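Long-range contacts in putative lipoprotein (Bacteroides fragilis, PDB 3QNK), which probably binds glycans as a SusD-like lipoprotein of the outer membrane, helping in their capture at the cell surface: residues D74-D79 with F120-R125; K124-V129 with Y496-P501; E143-S148 with S508-Q513. One frame throughout, in Å; residues are numbered along the deposited sequence.

Interaction 1 of 3, residues D74-D79 with F120-R125; sequences DDVWED and FEMVKR. With PO4 (phosphate ion), chain F.
The side chains of Asp74 and Arg125 reach each other because each CG lies anti to its own carbonyl carbon (chi1 -48° and -72°) and the arginine chain then bends at chi3, carrying its guanidinium past Val76. The contact is a helix-helix packing of the alpha-alpha superhelix: the start of helix 76-93 lies against the end of helix 101-126, and a salt-bridge network crosses the junction. Arg125 NH2 donates to Asp74 OD2 at 2.7 Å, and the oxygen accepts through its anti lone pair; the acceptor sits close to the guanidinium plane although the carboxylate itself is turned 80° from it. The other terminal nitrogen, Arg125 NH1, pairs with Glu121 OE1 (2.5 Å), one turn earlier on the same helix, so acid groups hold both terminal nitrogens and fix the rotation of the guanidinium. Asp74 OD1 is taken by Arg42. Below the charges, Val76 CG1 packs on CG of the selenomethionine Met122 at 3.8 Å, and CG2 of the valine covers one guanidinium face, 3.5 Å above its centre. A phosphate ion, probably from the crystallisation liquor, meets the guanidinium edge, where its O1 accepts from Arg125 NH1 and NH2, each at 3.2 Å.

Interaction 2 of 3, residues K124-V129 with Y496-P501; sequences KRYGGV and YLTPVP. With PO4 (phosphate ion), chain F.
Arg125 and Thr498 meet through their backbones where helix 101-126 ends against the loop that leads into helix 502-507. Thr498 N donates to Arg125 O at 2.8 Å along an almost straight line (N-H...O 172°), yet it approaches from above the carbonyl plane, 39° out of it, and not along a lone pair. The threonine hydroxyl adds a second, weak bond to the same oxygen, with OG1 3.4 Å from Arg125 O, so one carbonyl of the last helical turn receives both the amide and the side chain of a single residue.

Tyr126 is gripped differently. Its CB leaves in the direction away from the loop, but with CG beside the backbone N (chi1 -49°) the ring returns alongside residues 498-501. Pro499 O lies in the ring plane at the edge, 3.3 Å from Tyr126 CE1, and Thr498 CG2 packs 3.7 Å from that same carbon. Val500 CG2 and Pro501 CD add apolar contacts, at 4.2 Å from Tyr126 CD1 and 4.3 Å from Tyr126 CE1 respectively. The phenol oxygen is satisfied outside the loop, by Asp73 OD2 and by Trp77 N. On the backbone side, Leu497 CD2 lies against the chain as it leaves the helix, 3.7 Å from Gly127 N; Gly127, with positive phi, is where the helical conformation stops.

Several other carbonyls have donors close by: Asn514 ND2 serves both Tyr126 O and Thr498 O, Tyr517 OH bonds Leu497 O, and Arg458 NH1 reaches Lys124 O. Across the two segments the one strong hydrogen bond is between main-chain groups, while neutral side chains and Arg458 supply donors to carbonyls around it, consistent with a joint in which buried backbone polar groups are paired as the helix end meets the loop.

Interaction 3 of 3, residues E143-S148 with S508-Q513; sequences EIPRSS and SSVLKQ
The guanidinium of Arg146 presents its edge to the loop at Lys512 and Gln513, whose carbonyl carbons both lie in its plane. From that edge NH1 donates to Lys512 O at 2.7 Å, only slightly out of the guanidinium plane, while the donor is tilted 31° from the carbonyl plane. NH2 is taken up by Asn514 OD1. At the other end of the contact, the carboxylate of Glu143 is gripped by Ser509 from two directions: OG donates to the syn lone pair of Glu143 OE1 at 3.1 Å, and Ser509 N reaches that same oxygen at 3.2 Å from above the carboxylate plane. A bend at chi2 brings the acid there.

Between these polar ends, Val510 CG2 packs against the backbone, 3.5 Å from Pro145 N, and against Pro145 CD at 4.0 Å, and Leu511 CD1 meets Arg146 CG at 3.5 Å, the two side chains running roughly perpendicular. Tyr250 of the second subunit packs on Glu143 and Ser508. This is surface loop-to-loop packing of a SusD-like superhelix: the connection entering helix 149-166, with Ser148 as its N-cap, lies against the C-terminal tail that follows helix 502-507.

Overall arrangement
The three contacts run from the buried helix pair of interaction 1, through interaction 2, to the surface loops of interaction 3, all on one side of the chain's centre. Centres of interactions 1 and 2 are about 8 Å apart, those of 2 and 3 about 12 Å, and those of 1 and 3 about 16 Å. Arg125 belongs to the first two and brings the phosphate to both; that ion probably comes from the crystallisation liquor, so it is weak evidence for a binding site. Trp77 N and Tyr126 OH, 2.9 Å apart, tie interaction 1 to 2. Interaction 2 is joined to 3 by Gly128 O with Arg146 NE (2.8 Å) and Val500 O with Gln513 NE2 (2.7 Å).

Interaction 1 of 3, residues D74-D79 with F120-R125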
loop_
_atom_site.group_PDB
_atom_site.type_symbol
_atom_site.label_atom_id
_atom_site.label_comp_id
_atom_site.label_asym_id
_atom_site.label_seq_id
_atom_site.Cartn_x
_atom_site.Cartn_y
_atom_site.Cartn_z
ATOM N N ASP B 74 -3.753 -9.256 4.364
ATOM C CA ASP B 74 -2.638 -9.055 3.441
ATOM C C ASP B 74 -2.942 -7.896 2.493
ATOM O O ASP B 74 -2.471 -7.890 1.351
ATOM C CB ASP B 74 -2.332 -10.357 2.667
ATOM C CG ASP B 74 -2.228 -11.606 3.536
ATOM O OD1 ASP B 74 -1.691 -11.500 4.683
ATOM O OD2 ASP B 74 -2.671 -12.688 3.074
ATOM N N ASP B 75 -3.762 -6.926 2.965
ATOM C CA ASP B 75 -4.203 -5.705 2.276
ATOM C C ASP B 75 -4.899 -6.009 0.970
ATOM O O ASP B 75 -4.887 -5.161 0.058
ATOM C CB ASP B 75 -3.004 -4.765 2.038
ATOM C CG ASP B 75 -2.305 -4.315 3.314
ATOM O OD1 ASP B 75 -2.947 -3.614 4.130
ATOM O OD2 ASP B 75 -1.101 -4.611 3.468
ATOM N N VAL B 76 -5.522 -7.215 0.870
ATOM C CA VAL B 76 -6.165 -7.643 -0.373
ATOM C C VAL B 76 -7.367 -6.725 -0.725
ATOM O O VAL B 76 -7.457 -6.304 -1.872
ATOM C CB VAL B 76 -6.494 -9.149 -0.403
ATOM C CG1 VAL B 76 -7.426 -9.512 -1.580
ATOM C CG2 VAL B 76 -5.198 -9.946 -0.520
ATOM N N TRP B 77 -8.219 -6.371 0.250
ATOM C CA TRP B 77 -9.355 -5.483 0.009
ATOM C C TRP B 77 -8.882 -4.118 -0.578
ATOM O O TRP B 77 -9.353 -3.720 -1.648
ATOM C CB TRP B 77 -10.157 -5.283 1.307
ATOM C CG TRP B 77 -11.455 -4.547 1.119
ATOM C CD1 TRP B 77 -11.620 -3.206 0.956
ATOM C CD2 TRP B 77 -12.776 -5.116 1.133
ATOM N NE1 TRP B 77 -12.960 -2.897 0.890
ATOM C CE2 TRP B 77 -13.693 -4.048 0.980
ATOM C CE3 TRP B 77 -13.276 -6.429 1.241
ATOM C CZ2 TRP B 77 -15.079 -4.249 0.909
ATOM C CZ3 TRP B 77 -14.646 -6.628 1.171
ATOM C CH2 TRP B 77 -15.534 -5.546 1.008
ATOM N N GLU B 78 -7.921 -3.458 0.079
ATOM C CA GLU B 78 -7.326 -2.185 -0.323
ATOM C C GLU B 78 -6.695 -2.231 -1.735
ATOM O O GLU B 78 -7.035 -1.407 -2.604
ATOM C CB GLU B 78 -6.243 -1.803 0.692
ATOM C CG GLU B 78 -5.711 -0.383 0.559
ATOM C CD GLU B 78 -4.568 -0.010 1.482
ATOM O OE1 GLU B 78 -4.403 -0.661 2.541
ATOM O OE2 GLU B 78 -3.856 0.967 1.157
ATOM N N ASP B 79 -5.788 -3.200 -1.946
ATOM C CA ASP B 79 -5.017 -3.347 -3.160
ATOM C C ASP B 79 -5.801 -3.813 -4.383
ATOM O O ASP B 79 -5.554 -3.331 -5.497
ATOM C CB ASP B 79 -3.857 -4.329 -2.907
ATOM C CG ASP B 79 -2.783 -3.882 -1.917
ATOM O OD1 ASP B 79 -2.731 -2.671 -1.593
ATOM O OD2 ASP B 79 -1.986 -4.742 -1.476
ATOM N N PHE B 120 -11.725 -12.852 -7.749
ATOM C CA PHE B 120 -11.638 -14.172 -7.118
ATOM C C PHE B 120 -10.697 -14.139 -5.928
ATOM O O PHE B 120 -11.022 -14.757 -4.934
ATOM C CB PHE B 120 -11.207 -15.257 -8.111
ATOM C CG PHE B 120 -11.218 -16.679 -7.578
ATOM C CD1 PHE B 120 -12.305 -17.164 -6.850
ATOM C CD2 PHE B 120 -10.178 -17.558 -7.873
ATOM C CE1 PHE B 120 -12.316 -18.489 -6.382
ATOM C CE2 PHE B 120 -10.207 -18.886 -7.421
ATOM C CZ PHE B 120 -11.269 -19.337 -6.681
ATOM N N GLU B 121 -9.578 -13.382 -5.987
ATOM C CA GLU B 121 -8.660 -13.242 -4.843
ATOM C C GLU B 121 -9.348 -12.626 -3.632
ATOM O O GLU B 121 -9.043 -12.995 -2.492
ATOM C CB GLU B 121 -7.428 -12.407 -5.175
ATOM C CG GLU B 121 -6.211 -13.253 -5.495
ATOM C CD GLU B 121 -5.828 -14.347 -4.514
ATOM O OE1 GLU B 121 -5.676 -14.031 -3.314
ATOM O OE2 GLU B 121 -5.652 -15.511 -4.945
HETATM N N MSE B 122 -10.287 -11.709 -3.876
HETATM C CA MSE B 122 -11.045 -11.063 -2.817
HETATM C C MSE B 122 -12.134 -11.986 -2.300
HETATM O O MSE B 122 -12.235 -12.188 -1.090
HETATM C CB MSE B 122 -11.649 -9.747 -3.321
HETATM C CG MSE B 122 -10.594 -8.680 -3.588
HETATM SE SE MSE B 122 -11.396 -6.962 -3.852
HETATM C CE MSE B 122 -11.731 -7.085 -5.641
ATOM N N VAL B 123 -12.944 -12.552 -3.207
ATOM C CA VAL B 123 -14.074 -13.420 -2.862
ATOM C C VAL B 123 -13.620 -14.649 -2.086
ATOM O O VAL B 123 -14.255 -14.963 -1.074
ATOM C CB VAL B 123 -14.935 -13.785 -4.102
ATOM C CG1 VAL B 123 -16.035 -14.783 -3.756
ATOM C CG2 VAL B 123 -15.548 -12.527 -4.691
ATOM N N LYS B 124 -12.508 -15.311 -2.495
ATOM C CA LYS B 124 -12.012 -16.507 -1.786
ATOM C C LYS B 124 -11.621 -16.179 -0.306
ATOM O O LYS B 124 -11.583 -17.081 0.520
ATOM C CB LYS B 124 -10.870 -17.226 -2.548
ATOM C CG LYS B 124 -9.579 -16.431 -2.711
ATOM C CD LYS B 124 -8.419 -17.315 -3.210
ATOM C CE LYS B 124 -8.315 -17.480 -4.709
ATOM N NZ LYS B 124 -7.633 -18.770 -5.072
ATOM N N ARG B 125 -11.433 -14.903 0.033
ATOM C CA ARG B 125 -11.025 -14.435 1.348
ATOM C C ARG B 125 -12.186 -13.905 2.165
ATOM O O ARG B 125 -12.498 -14.469 3.213
ATOM C CB ARG B 125 -9.949 -13.333 1.218
ATOM C CG ARG B 125 -8.586 -13.825 0.769
ATOM C CD ARG B 125 -7.668 -12.651 0.562
ATOM N NE ARG B 125 -6.316 -12.855 1.098
ATOM C CZ ARG B 125 -5.314 -13.372 0.397
ATOM N NH1 ARG B 125 -5.509 -13.782 -0.843
ATOM N NH2 ARG B 125 -4.112 -13.501 0.938
HETATM P P PO4 F . -1.744 -13.063 -3.081
HETATM O O1 PO4 F . -2.500 -13.668 -1.790
HETATM O O2 PO4 F . -1.585 -11.439 -2.983
HETATM O O3 PO4 F . -0.420 -13.949 -3.423
HETATM O O4 PO4 F . -2.640 -13.315 -4.357
#

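Interaction 2 of 3, residues K124-V129 with Y496-P501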
loop_
_atom_site.group_PDB
_atom_site.type_symbol
_atom_site.label_atom_id
_atom_site.label_comp_id
_atom_site.label_asym_id
_atom_site.label_seq_id
_atom_site.Cartn_x
_atom_site.Cartn_y
_atom_site.Cartn_z
ATOM N N LYS B 124 -12.508 -15.311 -2.495
ATOM C CA LYS B 124 -12.012 -16.507 -1.786
ATOM C C LYS B 124 -11.621 -16.179 -0.306
ATOM O O LYS B 124 -11.583 -17.081 0.520
ATOM C CB LYS B 124 -10.870 -17.226 -2.548
ATOM C CG LYS B 124 -9.579 -16.431 -2.711
ATOM C CD LYS B 124 -8.419 -17.315 -3.210
ATOM C CE LYS B 124 -8.315 -17.480 -4.709
ATOM N NZ LYS B 124 -7.633 -18.770 -5.072
ATOM N N ARG B 125 -11.433 -14.903 0.033
ATOM C CA ARG B 125 -11.025 -14.435 1.348
ATOM C C ARG B 125 -12.186 -13.905 2.165
ATOM O O ARG B 125 -12.498 -14.469 3.213
ATOM C CB ARG B 125 -9.949 -13.333 1.218
ATOM C CG ARG B 125 -8.586 -13.825 0.769
ATOM C CD ARG B 125 -7.668 -12.651 0.562
ATOM N NE ARG B 125 -6.316 -12.855 1.098
ATOM C CZ ARG B 125 -5.314 -13.372 0.397
ATOM N NH1 ARG B 125 -5.509 -13.782 -0.843
ATOM N NH2 ARG B 125 -4.112 -13.501 0.938
ATOM N N TYR B 126 -12.820 -12.813 1.690
ATOM C CA TYR B 126 -13.898 -12.108 2.393
ATOM C C TYR B 126 -15.320 -12.654 2.121
ATOM O O TYR B 126 -16.225 -12.357 2.901
ATOM C CB TYR B 126 -13.865 -10.610 2.022
ATOM C CG TYR B 126 -12.493 -9.966 2.135
ATOM C CD1 TYR B 126 -12.019 -9.497 3.356
ATOM C CD2 TYR B 126 -11.680 -9.806 1.017
ATOM C CE1 TYR B 126 -10.760 -8.906 3.467
ATOM C CE2 TYR B 126 -10.428 -9.202 1.115
ATOM C CZ TYR B 126 -9.970 -8.760 2.343
ATOM O OH TYR B 126 -8.748 -8.144 2.437
ATOM N N GLY B 127 -15.508 -13.405 1.034
ATOM C CA GLY B 127 -16.806 -13.924 0.632
ATOM C C GLY B 127 -17.432 -12.897 -0.268
ATOM O O GLY B 127 -16.797 -12.472 -1.242
ATOM N N GLY B 128 -18.618 -12.426 0.074
ATOM C CA GLY B 128 -19.230 -11.360 -0.708
ATOM C C GLY B 128 -18.438 -10.066 -0.603
ATOM O O GLY B 128 -17.925 -9.730 0.469
ATOM N N VAL B 129 -18.269 -9.359 -1.719
ATOM C CA VAL B 129 -17.540 -8.073 -1.782
ATOM C C VAL B 129 -18.418 -7.012 -2.516
ATOM O O VAL B 129 -19.522 -7.325 -2.967
ATOM C CB VAL B 129 -16.144 -8.223 -2.475
ATOM C CG1 VAL B 129 -15.226 -9.161 -1.711
ATOM C CG2 VAL B 129 -16.283 -8.650 -3.941
ATOM N N TYR B 496 -13.519 -19.109 8.733
ATOM C CA TYR B 496 -13.900 -19.610 7.389
ATOM C C TYR B 496 -14.036 -18.422 6.422
ATOM O O TYR B 496 -14.135 -18.620 5.202
ATOM C CB TYR B 496 -15.150 -20.485 7.415
ATOM C CG TYR B 496 -14.883 -21.901 7.885
ATOM C CD1 TYR B 496 -13.827 -22.647 7.365
ATOM C CD2 TYR B 496 -15.700 -22.507 8.833
ATOM C CE1 TYR B 496 -13.565 -23.939 7.814
ATOM C CE2 TYR B 496 -15.428 -23.796 9.311
ATOM C CZ TYR B 496 -14.377 -24.516 8.780
ATOM O OH TYR B 496 -14.137 -25.784 9.245
ATOM N N LEU B 497 -13.940 -17.174 6.974
ATOM C CA LEU B 497 -13.923 -15.923 6.213
ATOM C C LEU B 497 -12.933 -14.949 6.825
ATOM O O LEU B 497 -12.763 -14.945 8.044
ATOM C CB LEU B 497 -15.322 -15.289 6.144
ATOM C CG LEU B 497 -16.330 -15.914 5.160
ATOM C CD1 LEU B 497 -17.619 -15.129 5.162
ATOM C CD2 LEU B 497 -15.755 -15.967 3.708
ATOM N N THR B 498 -12.270 -14.132 5.985
ATOM C CA THR B 498 -11.304 -13.086 6.397
ATOM C C THR B 498 -12.062 -11.836 6.865
ATOM O O THR B 498 -13.036 -11.468 6.205
ATOM C CB THR B 498 -10.349 -12.784 5.234
ATOM O OG1 THR B 498 -9.646 -13.984 4.964
ATOM C CG2 THR B 498 -9.341 -11.664 5.546
ATOM N N PRO B 499 -11.694 -11.164 7.986
ATOM C CA PRO B 499 -12.466 -9.957 8.378
ATOM C C PRO B 499 -12.273 -8.820 7.385
ATOM O O PRO B 499 -11.215 -8.697 6.748
ATOM C CB PRO B 499 -11.906 -9.577 9.757
ATOM C CG PRO B 499 -10.654 -10.274 9.911
ATOM C CD PRO B 499 -10.554 -11.391 8.908
ATOM N N VAL B 500 -13.327 -8.045 7.192
ATOM C CA VAL B 500 -13.247 -6.843 6.376
ATOM C C VAL B 500 -12.518 -5.833 7.282
ATOM O O VAL B 500 -12.862 -5.738 8.473
ATOM C CB VAL B 500 -14.643 -6.355 5.885
ATOM C CG1 VAL B 500 -14.560 -4.986 5.215
ATOM C CG2 VAL B 500 -15.307 -7.378 4.962
ATOM N N PRO B 501 -11.483 -5.119 6.789
ATOM C CA PRO B 501 -10.779 -4.141 7.649
ATOM C C PRO B 501 -11.735 -3.151 8.332
ATOM O O PRO B 501 -12.653 -2.650 7.700
ATOM C CB PRO B 501 -9.851 -3.446 6.662
ATOM C CG PRO B 501 -9.591 -4.480 5.662
ATOM C CD PRO B 501 -10.897 -5.144 5.444
HETATM P P PO4 F . -1.744 -13.063 -3.081
HETATM O O1 PO4 F . -2.500 -13.668 -1.790
HETATM O O2 PO4 F . -1.585 -11.439 -2.983
HETATM O O3 PO4 F . -0.420 -13.949 -3.423
HETATM O O4 PO4 F . -2.640 -13.315 -4.357
#

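Interaction 3 of 3, residues E143-S148 with S508-Q513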
loop_
_atom_site.group_PDB
_atom_site.type_symbol
_atom_site.label_atom_id
_atom_site.label_comp_id
_atom_site.label_asym_id
_atom_site.label_seq_id
_atom_site.Cartn_x
_atom_site.Cartn_y
_atom_site.Cartn_z
ATOM N N GLU B 143 -21.839 4.755 -1.014
ATOM C CA GLU B 143 -22.286 3.842 0.022
ATOM C C GLU B 143 -22.938 2.660 -0.703
ATOM O O GLU B 143 -24.130 2.653 -1.014
ATOM C CB GLU B 143 -23.175 4.520 1.075
ATOM C CG GLU B 143 -22.416 5.502 1.966
ATOM C CD GLU B 143 -22.504 5.330 3.474
ATOM O OE1 GLU B 143 -23.532 4.802 3.960
ATOM O OE2 GLU B 143 -21.571 5.789 4.177
ATOM N N ILE B 144 -22.086 1.718 -1.083
ATOM C CA ILE B 144 -22.463 0.521 -1.801
ATOM C C ILE B 144 -22.257 -0.680 -0.881
ATOM O O ILE B 144 -21.144 -0.883 -0.387
ATOM C CB ILE B 144 -21.679 0.361 -3.131
ATOM C CG1 ILE B 144 -21.774 1.612 -3.998
ATOM C CG2 ILE B 144 -22.148 -0.874 -3.896
ATOM C CD1 ILE B 144 -20.596 1.848 -4.842
ATOM N N PRO B 145 -23.325 -1.486 -0.632
ATOM C CA PRO B 145 -23.155 -2.660 0.225
ATOM C C PRO B 145 -22.438 -3.785 -0.494
ATOM O O PRO B 145 -22.345 -3.803 -1.718
ATOM C CB PRO B 145 -24.600 -3.060 0.538
ATOM C CG PRO B 145 -25.384 -2.605 -0.614
ATOM C CD PRO B 145 -24.721 -1.371 -1.120
ATOM N N ARG B 146 -21.973 -4.748 0.273
ATOM C CA ARG B 146 -21.380 -5.959 -0.269
ATOM C C ARG B 146 -22.477 -6.784 -0.937
ATOM O O ARG B 146 -23.599 -6.819 -0.457
ATOM C CB ARG B 146 -20.731 -6.773 0.851
ATOM C CG ARG B 146 -19.546 -6.111 1.512
ATOM C CD ARG B 146 -19.201 -6.794 2.807
ATOM N NE ARG B 146 -18.745 -8.167 2.591
ATOM C CZ ARG B 146 -18.645 -9.084 3.545
ATOM N NH1 ARG B 146 -18.948 -8.782 4.795
ATOM N NH2 ARG B 146 -18.230 -10.309 3.253
ATOM N N SER B 147 -22.179 -7.408 -2.062
ATOM C CA SER B 147 -23.125 -8.304 -2.707
ATOM C C SER B 147 -22.990 -9.660 -2.017
ATOM O O SER B 147 -22.066 -9.861 -1.192
ATOM C CB SER B 147 -22.837 -8.408 -4.199
ATOM O OG SER B 147 -22.865 -7.121 -4.798
ATOM N N SER B 148 -23.929 -10.583 -2.294
ATOM C CA SER B 148 -23.848 -11.920 -1.717
ATOM C C SER B 148 -22.677 -12.659 -2.357
ATOM O O SER B 148 -22.283 -12.337 -3.485
ATOM C CB SER B 148 -25.156 -12.671 -1.944
ATOM O OG SER B 148 -25.465 -12.825 -3.322
ATOM N N SER B 508 -18.597 3.264 6.010
ATOM C CA SER B 508 -19.879 3.044 5.353
ATOM C C SER B 508 -20.934 2.431 6.274
ATOM O O SER B 508 -20.672 1.436 6.961
ATOM C CB SER B 508 -19.664 2.130 4.152
ATOM O OG SER B 508 -20.702 2.203 3.192
ATOM N N SER B 509 -22.156 2.998 6.242
ATOM C CA SER B 509 -23.265 2.466 7.047
ATOM C C SER B 509 -23.727 1.125 6.509
ATOM O O SER B 509 -24.035 0.222 7.296
ATOM C CB SER B 509 -24.452 3.422 7.056
ATOM O OG SER B 509 -24.058 4.782 6.970
ATOM N N VAL B 510 -23.720 0.988 5.162
ATOM C CA VAL B 510 -24.210 -0.173 4.426
ATOM C C VAL B 510 -23.206 -1.338 4.398
ATOM O O VAL B 510 -23.607 -2.483 4.160
ATOM C CB VAL B 510 -24.664 0.225 3.004
ATOM C CG1 VAL B 510 -25.708 1.320 3.065
ATOM C CG2 VAL B 510 -23.494 0.665 2.140
ATOM N N LEU B 511 -21.928 -1.055 4.642
ATOM C CA LEU B 511 -20.895 -2.084 4.638
ATOM C C LEU B 511 -20.930 -2.860 5.957
ATOM O O LEU B 511 -20.757 -2.286 7.041
ATOM C CB LEU B 511 -19.517 -1.464 4.375
ATOM C CG LEU B 511 -18.480 -2.385 3.768
ATOM C CD1 LEU B 511 -18.874 -2.818 2.396
ATOM C CD2 LEU B 511 -17.135 -1.715 3.730
ATOM N N LYS B 512 -21.232 -4.168 5.842
ATOM C CA LYS B 512 -21.384 -5.109 6.947
ATOM C C LYS B 512 -20.175 -6.047 7.066
ATOM O O LYS B 512 -19.605 -6.489 6.071
ATOM C CB LYS B 512 -22.666 -5.924 6.796
ATOM C CG LYS B 512 -23.927 -5.081 6.984
ATOM C CD LYS B 512 -25.218 -5.934 7.062
ATOM C CE LYS B 512 -25.488 -6.897 5.916
ATOM N NZ LYS B 512 -26.933 -7.262 5.834
ATOM N N GLN B 513 -19.769 -6.301 8.304
ATOM C CA GLN B 513 -18.656 -7.157 8.669
ATOM C C GLN B 513 -19.053 -8.613 8.525
ATOM O O GLN B 513 -20.238 -8.932 8.555
ATOM C CB GLN B 513 -18.246 -6.854 10.135
ATOM C CG GLN B 513 -17.025 -7.589 10.672
ATOM C CD GLN B 513 -15.809 -7.441 9.783
ATOM O OE1 GLN B 513 -15.574 -8.238 8.875
ATOM N NE2 GLN B 513 -15.026 -6.401 10.013
#